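Local coordinates for glycosyl hydrolase, family 8 (Clostridium perfringens, PDB 3REN), which acts as an alpha-amylase, probably hydrolysing the alpha-glucosidic linkages of starch-like glucans, and folds as an (alpha/alpha)6 barrel, at residues E83-V88 and S132-F137; D115-I120 and N144-H149; L123-N128 and M179-Q184. All blocks are in the same frame, centred on the assembly; numbering follows the deposited sequence. Where two conformers were deposited one is given.

Contact 1: E83-V88 and S132-F137; sequences EHFDIV and SFYYKF. With EDO (1,2-ethanediol), chain H; EDO (1,2-ethanediol), chain I.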
loop_
_atom_site.group_PDB
_atom_site.type_symbol
_atom_site.label_atom_id
_atom_site.label_comp_id
_atom_site.label_asym_id
_atom_site.label_seq_id
_atom_site.Cartn_x
_atom_site.Cartn_y
_atom_site.Cartn_z
ATOM N N GLU A 83 -1.167 -10.474 -16.454
ATOM C CA GLU A 83 -0.696 -11.704 -15.879
ATOM C C GLU A 83 -1.021 -11.756 -14.376
ATOM O O GLU A 83 -1.373 -12.817 -13.843
ATOM C CB GLU A 83 0.802 -11.860 -16.165
ATOM C CG GLU A 83 1.432 -13.056 -15.506
ATOM C CD GLU A 83 2.879 -13.248 -15.954
ATOM O OE1 GLU A 83 3.207 -12.785 -17.076
ATOM O OE2 GLU A 83 3.685 -13.845 -15.189
ATOM N N HIS A 84 -0.942 -10.604 -13.697
ATOM C CA HIS A 84 -1.266 -10.548 -12.273
ATOM C C HIS A 84 -2.778 -10.450 -12.028
ATOM O O HIS A 84 -3.285 -11.068 -11.077
ATOM C CB HIS A 84 -0.466 -9.440 -11.583
ATOM C CG HIS A 84 0.986 -9.774 -11.531
ATOM N ND1 HIS A 84 1.532 -10.526 -10.517
ATOM C CD2 HIS A 84 1.974 -9.598 -12.447
ATOM C CE1 HIS A 84 2.804 -10.755 -10.782
ATOM N NE2 HIS A 84 3.093 -10.211 -11.953
ATOM N N PHE A 85 -3.487 -9.703 -12.881
ATOM C CA PHE A 85 -4.964 -9.707 -12.850
ATOM C C PHE A 85 -5.517 -11.150 -12.980
ATOM O O PHE A 85 -6.388 -11.543 -12.230
ATOM C CB PHE A 85 -5.522 -8.778 -13.917
ATOM C CG PHE A 85 -7.018 -8.657 -13.915
ATOM C CD1 PHE A 85 -7.754 -8.669 -12.728
ATOM C CD2 PHE A 85 -7.705 -8.499 -15.111
ATOM C CE1 PHE A 85 -9.131 -8.555 -12.726
ATOM C CE2 PHE A 85 -9.100 -8.363 -15.102
ATOM C CZ PHE A 85 -9.802 -8.404 -13.892
ATOM N N ASP A 86 -4.987 -11.954 -13.901
ATOM C CA ASP A 86 -5.422 -13.369 -13.985
ATOM C C ASP A 86 -5.279 -14.173 -12.694
ATOM O O ASP A 86 -6.153 -14.988 -12.368
ATOM C CB ASP A 86 -4.697 -14.110 -15.088
ATOM C CG ASP A 86 -5.187 -13.730 -16.463
ATOM O OD1 ASP A 86 -6.239 -13.049 -16.622
ATOM O OD2 ASP A 86 -4.481 -14.110 -17.390
ATOM N N ILE A 87 -4.180 -13.971 -11.978
ATOM C CA ILE A 87 -4.045 -14.557 -10.628
ATOM C C ILE A 87 -5.101 -14.041 -9.641
ATOM O O ILE A 87 -5.666 -14.814 -8.872
ATOM C CB ILE A 87 -2.622 -14.307 -10.066
ATOM C CG1 ILE A 87 -1.633 -15.189 -10.838
ATOM C CG2 ILE A 87 -2.565 -14.550 -8.548
ATOM C CD1 ILE A 87 -0.218 -14.607 -10.926
ATOM N N VAL A 88 -5.360 -12.732 -9.646
ATOM C CA VAL A 88 -6.389 -12.152 -8.773
ATOM C C VAL A 88 -7.808 -12.726 -9.053
ATOM O O VAL A 88 -8.575 -13.034 -8.127
ATOM C CB VAL A 88 -6.347 -10.606 -8.903
ATOM C CG1 VAL A 88 -7.599 -9.967 -8.429
ATOM C CG2 VAL A 88 -5.139 -10.084 -8.109
ATOM N N SER A 132 -10.294 -0.221 -21.872
ATOM C CA SER A 132 -10.757 -1.594 -21.809
ATOM C C SER A 132 -11.854 -1.722 -20.769
ATOM O O SER A 132 -11.551 -1.862 -19.581
ATOM C CB SER A 132 -9.630 -2.540 -21.414
ATOM O OG SER A 132 -8.861 -2.896 -22.543
ATOM N N PHE A 133 -13.116 -1.711 -21.221
ATOM C CA PHE A 133 -14.254 -1.747 -20.322
ATOM C C PHE A 133 -14.206 -2.949 -19.362
ATOM O O PHE A 133 -14.798 -2.879 -18.286
ATOM C CB PHE A 133 -15.550 -1.862 -21.117
ATOM C CG PHE A 133 -15.766 -3.236 -21.673
ATOM C CD1 PHE A 133 -16.473 -4.195 -20.941
ATOM C CD2 PHE A 133 -15.209 -3.600 -22.900
ATOM C CE1 PHE A 133 -16.626 -5.496 -21.435
ATOM C CE2 PHE A 133 -15.357 -4.907 -23.415
ATOM C CZ PHE A 133 -16.070 -5.849 -22.679
ATOM N N TYR A 134 -13.574 -4.061 -19.780
ATOM C CA TYR A 134 -13.568 -5.298 -18.999
ATOM C C TYR A 134 -13.019 -5.062 -17.570
ATOM O O TYR A 134 -13.651 -5.476 -16.589
ATOM C CB TYR A 134 -12.778 -6.429 -19.690
ATOM C CG TYR A 134 -12.930 -7.717 -18.940
ATOM C CD1 TYR A 134 -13.978 -8.599 -19.230
ATOM C CD2 TYR A 134 -12.075 -8.026 -17.874
ATOM C CE1 TYR A 134 -14.140 -9.769 -18.500
ATOM C CE2 TYR A 134 -12.243 -9.174 -17.127
ATOM C CZ TYR A 134 -13.258 -10.043 -17.438
ATOM O OH TYR A 134 -13.399 -11.191 -16.696
ATOM N N TYR A 135 -11.857 -4.395 -17.486
ATOM C CA TYR A 135 -11.288 -3.962 -16.216
ATOM C C TYR A 135 -12.289 -3.187 -15.343
ATOM O O TYR A 135 -12.400 -3.445 -14.135
ATOM C CB TYR A 135 -10.068 -3.075 -16.472
ATOM C CG TYR A 135 -8.935 -3.734 -17.245
ATOM C CD1 TYR A 135 -8.482 -4.996 -16.899
ATOM C CD2 TYR A 135 -8.295 -3.065 -18.307
ATOM C CE1 TYR A 135 -7.448 -5.596 -17.587
ATOM C CE2 TYR A 135 -7.226 -3.667 -19.012
ATOM C CZ TYR A 135 -6.817 -4.927 -18.647
ATOM O OH TYR A 135 -5.772 -5.568 -19.313
ATOM N N LYS A 136 -13.007 -2.245 -15.960
ATOM C CA LYS A 136 -13.952 -1.377 -15.259
ATOM C C LYS A 136 -15.148 -2.195 -14.724
ATOM O O LYS A 136 -15.552 -2.022 -13.577
ATOM C CB LYS A 136 -14.439 -0.253 -16.201
ATOM C CG LYS A 136 -15.383 0.772 -15.610
ATOM C CD LYS A 136 -15.863 1.744 -16.694
ATOM C CE LYS A 136 -17.061 2.542 -16.227
ATOM N NZ LYS A 136 -17.548 3.493 -17.281
ATOM N N PHE A 137 -15.692 -3.081 -15.553
ATOM C CA PHE A 137 -16.829 -3.901 -15.156
ATOM C C PHE A 137 -16.451 -4.834 -14.029
ATOM O O PHE A 137 -17.232 -5.052 -13.107
ATOM C CB PHE A 137 -17.350 -4.754 -16.341
ATOM C CG PHE A 137 -18.224 -3.995 -17.293
ATOM C CD1 PHE A 137 -18.158 -2.613 -17.365
ATOM C CD2 PHE A 137 -19.119 -4.668 -18.132
ATOM C CE1 PHE A 137 -18.988 -1.901 -18.245
ATOM C CE2 PHE A 137 -19.921 -3.957 -19.034
ATOM C CZ PHE A 137 -19.854 -2.575 -19.071
HETATM C C1 EDO H . 3.071 -14.229 -11.943
HETATM O O1 EDO H . 3.259 -15.125 -13.060
HETATM C C2 EDO H . 4.313 -14.239 -11.052
HETATM O O2 EDO H . 5.474 -14.025 -11.886
HETATM C C1 EDO I . 6.742 -10.761 -12.378
HETATM O O1 EDO I . 5.401 -10.688 -12.870
HETATM C C2 EDO I . 6.782 -10.235 -10.947
HETATM O O2 EDO I . 6.168 -11.199 -10.100
#
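Phe85 reaches from one helix to a pair of tyrosines on another, and the contact between 83-88 and 132-137 is made by these three rings. Its CG lies anti to the backbone N (chi1 -177°), which sends the ring straight off helix 78-89 toward the start of helix 133-150. With Tyr135 it forms an oblique aromatic pair, the centroids 5.8 Å apart and the planes inclined at 59°. Phe85 CD2 comes to the edge of the Tyr135 ring, 3.8 Å from Tyr135 CE1. Tyr134 meets Phe85 edge to edge, with Tyr134 CE2 3.8 Å from Phe85 CE2. Phenylalanine suits the buried position because all of its rim is apolar, whereas each tyrosine lends a hydrocarbon edge here and takes its hydroxyl elsewhere: Tyr135 OH is hydrogen-bonded to Lys78 NZ, and Tyr134 OH makes a weak bond to Lys89 NZ.

The polar contacts lie on another side of helix 78-89 and involve two 1,2-ethanediol molecules, probably from the crystallisation liquor. Glu83 OE2 accepts a hydrogen bond from O1 of one of them, whose C1 rests 3.5 Å from Ile87 CD1. The other diol meets the buried ring of His84 at its edge, its O1 bonded to His84 NE2 in a nearly straight line (163°) but at an unusually short 2.5 Å. His84 ND1 is bonded to Glu65 OE1, which probably helps to set the ring's orientation.

Tyr138 and Phe81 add edge-to-face partners to Phe85 and Tyr135 respectively, enlarging the aromatic cluster. The cluster joins helices 78-89 and 133-150, two of the helices of the (alpha/alpha)6 barrel, the fold of this enzyme.

Contact 2: D115-I120 and N144-H149; sequences DELRII and NSLLKH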
loop_
_atom_site.group_PDB
_atom_site.type_symbol
_atom_site.label_atom_id
_atom_site.label_comp_id
_atom_site.label_asym_id
_atom_site.label_seq_id
_atom_site.Cartn_x
_atom_site.Cartn_y
_atom_site.Cartn_z
ATOM N N ASP A 115 -7.257 -4.187 0.473
ATOM C CA ASP A 115 -6.824 -4.938 -0.697
ATOM C C ASP A 115 -7.848 -4.835 -1.842
ATOM O O ASP A 115 -7.455 -4.778 -3.020
ATOM C CB ASP A 115 -6.628 -6.427 -0.419
ATOM C CG ASP A 115 -5.643 -6.718 0.674
ATOM O OD1 ASP A 115 -4.673 -5.954 0.866
ATOM O OD2 ASP A 115 -5.837 -7.773 1.321
ATOM N N GLU A 116 -9.137 -4.856 -1.501
ATOM C CA GLU A 116 -10.198 -4.761 -2.500
ATOM C C GLU A 116 -10.102 -3.410 -3.180
ATOM O O GLU A 116 -10.142 -3.325 -4.395
ATOM C CB GLU A 116 -11.600 -4.910 -1.871
ATOM C CG GLU A 116 -11.724 -6.073 -0.889
ATOM C CD GLU A 116 -11.400 -7.384 -1.580
ATOM O OE1 GLU A 116 -11.747 -7.503 -2.787
ATOM O OE2 GLU A 116 -10.812 -8.280 -0.942
ATOM N N LEU A 117 -9.946 -2.350 -2.381
ATOM C CA LEU A 117 -9.921 -1.010 -2.935
ATOM C C LEU A 117 -8.648 -0.780 -3.782
ATOM O O LEU A 117 -8.714 -0.052 -4.752
ATOM C CB LEU A 117 -10.053 0.060 -1.837
ATOM C CG LEU A 117 -11.448 0.174 -1.195
ATOM C CD1 LEU A 117 -11.395 0.979 0.112
ATOM C CD2 LEU A 117 -12.411 0.810 -2.150
ATOM N N ARG A 118 -7.505 -1.370 -3.391
ATOM C CA ARG A 118 -6.273 -1.241 -4.169
ATOM C C ARG A 118 -6.424 -1.867 -5.563
ATOM O O ARG A 118 -5.903 -1.336 -6.552
ATOM C CB ARG A 118 -5.107 -1.909 -3.468
ATOM C CG ARG A 118 -3.746 -1.604 -4.093
ATOM C CD ARG A 118 -2.609 -2.365 -3.430
ATOM N NE ARG A 118 -2.359 -1.967 -2.031
ATOM C CZ ARG A 118 -2.749 -2.654 -0.955
ATOM N NH1 ARG A 118 -3.465 -3.770 -1.062
ATOM N NH2 ARG A 118 -2.437 -2.208 0.257
ATOM N N ILE A 119 -7.089 -3.012 -5.622
ATOM C CA ILE A 119 -7.384 -3.715 -6.870
ATOM C C ILE A 119 -8.403 -2.983 -7.748
ATOM O O ILE A 119 -8.230 -2.890 -8.972
ATOM C CB ILE A 119 -7.773 -5.184 -6.563
ATOM C CG1 ILE A 119 -6.484 -5.914 -6.141
ATOM C CG2 ILE A 119 -8.396 -5.885 -7.848
ATOM C CD1 ILE A 119 -6.636 -7.273 -5.506
ATOM N N ILE A 120 -9.445 -2.430 -7.133
ATOM C CA ILE A 120 -10.388 -1.610 -7.853
ATOM C C ILE A 120 -9.651 -0.428 -8.478
ATOM O O ILE A 120 -9.888 -0.119 -9.630
ATOM C CB ILE A 120 -11.533 -1.131 -6.943
ATOM C CG1 ILE A 120 -12.517 -2.268 -6.694
ATOM C CG2 ILE A 120 -12.279 0.056 -7.588
ATOM C CD1 ILE A 120 -13.121 -2.247 -5.248
ATOM N N ASN A 144 -19.343 -3.288 -5.811
ATOM C CA ASN A 144 -20.719 -3.605 -5.388
ATOM C C ASN A 144 -20.730 -4.615 -4.238
ATOM O O ASN A 144 -21.554 -4.514 -3.306
ATOM C CB ASN A 144 -21.588 -4.095 -6.576
ATOM C CG ASN A 144 -22.009 -2.948 -7.527
ATOM O OD1 ASN A 144 -22.078 -1.800 -7.140
ATOM N ND2 ASN A 144 -22.321 -3.288 -8.772
ATOM N N SER A 145 -19.818 -5.580 -4.297
ATOM C CA SER A 145 -19.623 -6.535 -3.201
ATOM C C SER A 145 -19.116 -5.889 -1.913
ATOM O O SER A 145 -19.477 -6.320 -0.818
ATOM C CB SER A 145 -18.657 -7.634 -3.626
ATOM O OG SER A 145 -19.202 -8.344 -4.708
ATOM N N LEU A 146 -18.263 -4.876 -2.035
ATOM C CA LEU A 146 -17.831 -4.105 -0.853
ATOM C C LEU A 146 -19.025 -3.408 -0.233
ATOM O O LEU A 146 -19.177 -3.428 0.990
ATOM C CB LEU A 146 -16.798 -3.040 -1.192
ATOM C CG LEU A 146 -15.319 -3.363 -1.136
ATOM C CD1 LEU A 146 -14.551 -2.128 -1.608
ATOM C CD2 LEU A 146 -14.893 -3.842 0.257
ATOM N N LEU A 147 -19.870 -2.803 -1.070
ATOM C CA LEU A 147 -21.070 -2.084 -0.573
ATOM C C LEU A 147 -22.076 -3.014 0.110
ATOM O O LEU A 147 -22.671 -2.654 1.135
ATOM C CB LEU A 147 -21.778 -1.327 -1.689
ATOM C CG LEU A 147 -21.033 -0.075 -2.136
ATOM C CD1 LEU A 147 -21.736 0.507 -3.324
ATOM C CD2 LEU A 147 -20.896 0.970 -1.026
ATOM N N LYS A 148 -22.276 -4.168 -0.500
ATOM C CA LYS A 148 -23.135 -5.205 0.029
ATOM C C LYS A 148 -22.625 -5.860 1.312
ATOM O O LYS A 148 -23.421 -6.250 2.166
ATOM C CB LYS A 148 -23.387 -6.278 -1.034
ATOM C CG LYS A 148 -24.278 -7.418 -0.568
ATOM N N HIS A 149 -21.308 -6.035 1.425
ATOM C CA HIS A 149 -20.779 -6.894 2.470
ATOM C C HIS A 149 -19.949 -6.199 3.533
ATOM O O HIS A 149 -19.719 -6.774 4.608
ATOM C CB HIS A 149 -19.950 -8.027 1.878
ATOM C CG HIS A 149 -20.735 -8.955 1.010
ATOM N ND1 HIS A 149 -21.817 -9.671 1.475
ATOM C CD2 HIS A 149 -20.615 -9.266 -0.301
ATOM C CE1 HIS A 149 -22.315 -10.402 0.490
ATOM N NE2 HIS A 149 -21.602 -10.171 -0.597
#
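Glu116 is the first residue of 115-120 to meet the other helix, and it does so with its methylenes. Its CB points at 144-149, and CG lies 4.0 Å from Leu146 CD2. The chain then bends at chi2 (-59°), and one carboxylate oxygen is bonded elsewhere: Glu116 OE1 accepts a hydrogen bond from the backbone N of Ile98. A glutamate can therefore sit in this buried place, giving its aliphatic stem to the leucine and its carboxylate to a loop amide.

Leu117, next along, approaches Leu146 with CD2, the methyl turned aside from the line of its chain. Leu117 CD2 is 3.7 Å from Leu146 CD1, with Leu117 CG close behind. The same side chain also rests on Met179 of helix 176-185, so it fills a corner shared by three helices. Arg118 lies on a different face, toward helix 62-74, and there its NH1 makes a salt bridge with OD1 of Asp115, one turn back.

Ile120, one turn after Glu116, completes the grip: its CD1 stands 3.9 Å from Leu146 CD1. Leu146 thus enters among Glu116, Leu117 and Ile120, one methyl shared by Leu117 and Ile120 and the other set against the glutamate stem. Leucine suits this role, since its two methyls can serve different neighbours at once.

The two helices run nearly antiparallel, at 155°, with axes 11.2 Å apart, and a single large side chain spans much of that gap. Since the contact itself is wholly apolar, its cohesion rests on dispersion and the exclusion of water, while the buried carboxylate of Glu116, if ionised, is probably eased by the Ile98 amide.

Contact 3: L123-N128 and M179-Q184; sequences LLLANN and MKLLSQ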
loop_
_atom_site.group_PDB
_atom_site.type_symbol
_atom_site.label_atom_id
_atom_site.label_comp_id
_atom_site.label_asym_id
_atom_site.label_seq_id
_atom_site.Cartn_x
_atom_site.Cartn_y
_atom_site.Cartn_z
ATOM N N LEU A 123 -7.610 -1.489 -11.485
ATOM C CA LEU A 123 -8.563 -1.793 -12.574
ATOM C C LEU A 123 -9.156 -0.541 -13.227
ATOM O O LEU A 123 -9.231 -0.451 -14.465
ATOM C CB LEU A 123 -9.654 -2.743 -12.087
ATOM C CG LEU A 123 -9.205 -4.192 -11.866
ATOM C CD1 LEU A 123 -10.275 -4.934 -11.083
ATOM C CD2 LEU A 123 -8.927 -4.894 -13.209
ATOM N N LEU A 124 -9.577 0.434 -12.421
ATOM C CA LEU A 124 -10.107 1.684 -12.967
ATOM C C LEU A 124 -9.016 2.480 -13.689
ATOM O O LEU A 124 -9.252 3.012 -14.770
ATOM C CB LEU A 124 -10.816 2.513 -11.901
ATOM C CG LEU A 124 -12.049 1.824 -11.298
ATOM C CD1 LEU A 124 -12.692 2.662 -10.155
ATOM C CD2 LEU A 124 -13.074 1.502 -12.403
ATOM N N LEU A 125 -7.820 2.561 -13.109
ATOM C CA LEU A 125 -6.685 3.132 -13.847
ATOM C C LEU A 125 -6.424 2.397 -15.176
ATOM O O LEU A 125 -6.137 3.022 -16.186
ATOM C CB LEU A 125 -5.398 3.136 -12.969
ATOM C CG LEU A 125 -5.483 4.009 -11.700
ATOM C CD1 LEU A 125 -4.221 3.926 -10.878
ATOM C CD2 LEU A 125 -5.890 5.508 -11.996
ATOM N N ALA A 126 -6.518 1.081 -15.165
ATOM C CA ALA A 126 -6.242 0.290 -16.355
ATOM C C ALA A 126 -7.268 0.593 -17.454
ATOM O O ALA A 126 -6.920 0.742 -18.640
ATOM C CB ALA A 126 -6.229 -1.198 -16.018
ATOM N N ASN A 127 -8.530 0.714 -17.045
ATOM C CA ASN A 127 -9.591 1.082 -17.987
ATOM C C ASN A 127 -9.308 2.451 -18.608
ATOM O O ASN A 127 -9.468 2.612 -19.803
ATOM C CB ASN A 127 -10.957 1.108 -17.307
ATOM C CG ASN A 127 -12.022 1.768 -18.176
ATOM O OD1 ASN A 127 -12.340 1.110 -19.284
ATOM N ND2 ASN A 127 -12.556 2.857 -17.849
ATOM N N ASN A 128 -8.900 3.422 -17.792
ATOM C CA ASN A 128 -8.607 4.780 -18.301
ATOM C C ASN A 128 -7.429 4.810 -19.271
ATOM O O ASN A 128 -7.477 5.462 -20.330
ATOM C CB ASN A 128 -8.375 5.755 -17.160
ATOM C CG ASN A 128 -9.630 5.965 -16.324
ATOM O OD1 ASN A 128 -10.723 5.551 -16.719
ATOM N ND2 ASN A 128 -9.476 6.576 -15.152
HETATM N N MSE A 179 -12.285 5.778 -4.035
HETATM C CA MSE A 179 -13.688 6.175 -3.828
HETATM C C MSE A 179 -14.093 7.333 -4.757
HETATM O O MSE A 179 -15.232 7.406 -5.211
HETATM C CB MSE A 179 -13.991 6.518 -2.358
HETATM C CG MSE A 179 -13.887 5.313 -1.437
HETATM SE SE MSE A 179 -13.762 5.971 0.388
HETATM C CE MSE A 179 -13.462 4.331 1.375
ATOM N N LYS A 180 -13.170 8.253 -4.986
ATOM C CA LYS A 180 -13.349 9.319 -5.951
ATOM C C LYS A 180 -13.521 8.728 -7.354
ATOM O O LYS A 180 -14.503 9.020 -8.026
ATOM C CB LYS A 180 -12.131 10.224 -5.951
ATOM C CG LYS A 180 -12.227 11.393 -6.949
ATOM C CD LYS A 180 -11.361 12.525 -6.491
ATOM C CE LYS A 180 -11.482 13.680 -7.463
ATOM N NZ LYS A 180 -10.790 14.836 -6.883
ATOM N N LEU A 181 -12.655 7.844 -7.772
ATOM C CA LEU A 181 -12.844 7.254 -9.069
ATOM C C LEU A 181 -14.207 6.542 -9.154
ATOM O O LEU A 181 -14.926 6.729 -10.095
ATOM C CB LEU A 181 -11.771 6.251 -9.328
ATOM C CG LEU A 181 -10.500 6.686 -9.990
ATOM C CD1 LEU A 181 -10.428 8.055 -10.453
ATOM C CD2 LEU A 181 -9.278 6.143 -9.497
ATOM N N LEU A 182 -14.551 5.777 -8.133
ATOM C CA LEU A 182 -15.852 5.093 -8.090
ATOM C C LEU A 182 -17.079 6.032 -8.191
ATOM O O LEU A 182 -18.134 5.647 -8.771
ATOM C CB LEU A 182 -15.951 4.213 -6.824
ATOM C CG LEU A 182 -15.192 2.872 -6.906
ATOM C CD1 LEU A 182 -15.014 2.181 -5.506
ATOM C CD2 LEU A 182 -15.827 1.925 -7.939
ATOM N N SER A 183 -16.946 7.231 -7.596
ATOM C CA SER A 183 -17.997 8.249 -7.598
ATOM C C SER A 183 -18.275 8.759 -8.997
ATOM O O SER A 183 -19.371 9.202 -9.281
ATOM C CB SER A 183 -17.598 9.434 -6.713
ATOM O OG SER A 183 -17.353 9.007 -5.392
ATOM N N GLN A 184 -17.261 8.701 -9.858
ATOM C CA GLN A 184 -17.384 9.158 -11.250
ATOM C C GLN A 184 -18.154 8.164 -12.094
ATOM O O GLN A 184 -18.732 8.519 -13.126
ATOM C CB GLN A 184 -16.003 9.385 -11.865
ATOM C CG GLN A 184 -15.374 10.676 -11.391
ATOM C CD GLN A 184 -13.868 10.637 -11.353
ATOM O OE1 GLN A 184 -13.226 9.812 -12.017
ATOM N NE2 GLN A 184 -13.279 11.547 -10.574
HETATM O O HOH W 1 -11.910 7.522 -14.141
#
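Neighbouring helices in the wall of the (alpha/alpha)6 barrel meet here through leucines: 123-128, in helix 113-130, crosses 179-184, in helix 176-185, at 55° with the axes 11.0 Å apart. Leu124 does most of the work from its side. Its CG stands anti to the carbonyl carbon (chi1 -63°), and the outer methyl CD1 is carried into the notch between two successive leucines. There Leu124 CD1 lies 3.8 Å from Leu181 CB and 3.9 Å from Leu182 CD2. Leu124 and Leu181 slide past each other in opposite directions, whereas Leu182 crosses Leu124 at about a right angle. Toward the margin, Leu125 CD2 reaches Leu181 CD2 more loosely, at 4.3 Å. Leucine suits these places because it is wholly apolar and long enough to serve more than one neighbour, as Leu181 does in giving CB to Leu124 and CD2 to Leu125.

Beside this apolar patch the ends of two exposed amide side chains are joined by a water. Asn128 ND2 donates to it over 2.8 Å, and the water gives a weak bond to Gln184 OE1.

Around the contact, Leu182 and Ser183 lean on Trp189 of helix 188-201, while Met179, present as selenomethionine, touches Ser196 of the same helix. Leu125 packs on Leu70 and Val73 of helix 62-74. Leu123 faces helices 62-74, 78-89 and 133-150, leaving helix 113-130 surrounded by several of its fellows.

How the contacts relate
Helix 113-130 ties the set together: contacts 2 and 3 use successive parts of it, and it precedes helix 133-150, which serves contacts 1 and 2. The three touch one another, through Val88 with Ile119, Tyr135 with Ala126 and Ile120 with Leu182. Contact 2 is buried throughout, and aliphatic groups alone meet across it. Contact 1 is also mainly buried but aromatic, with Tyr134 at its exposed margin. Contact 3 is only partly buried, and there a water, only weakly held on one side, links two amides beside the leucines. Geometry differs as well, from the nearly antiparallel helices of contact 2 to the steep crossing of contact 3.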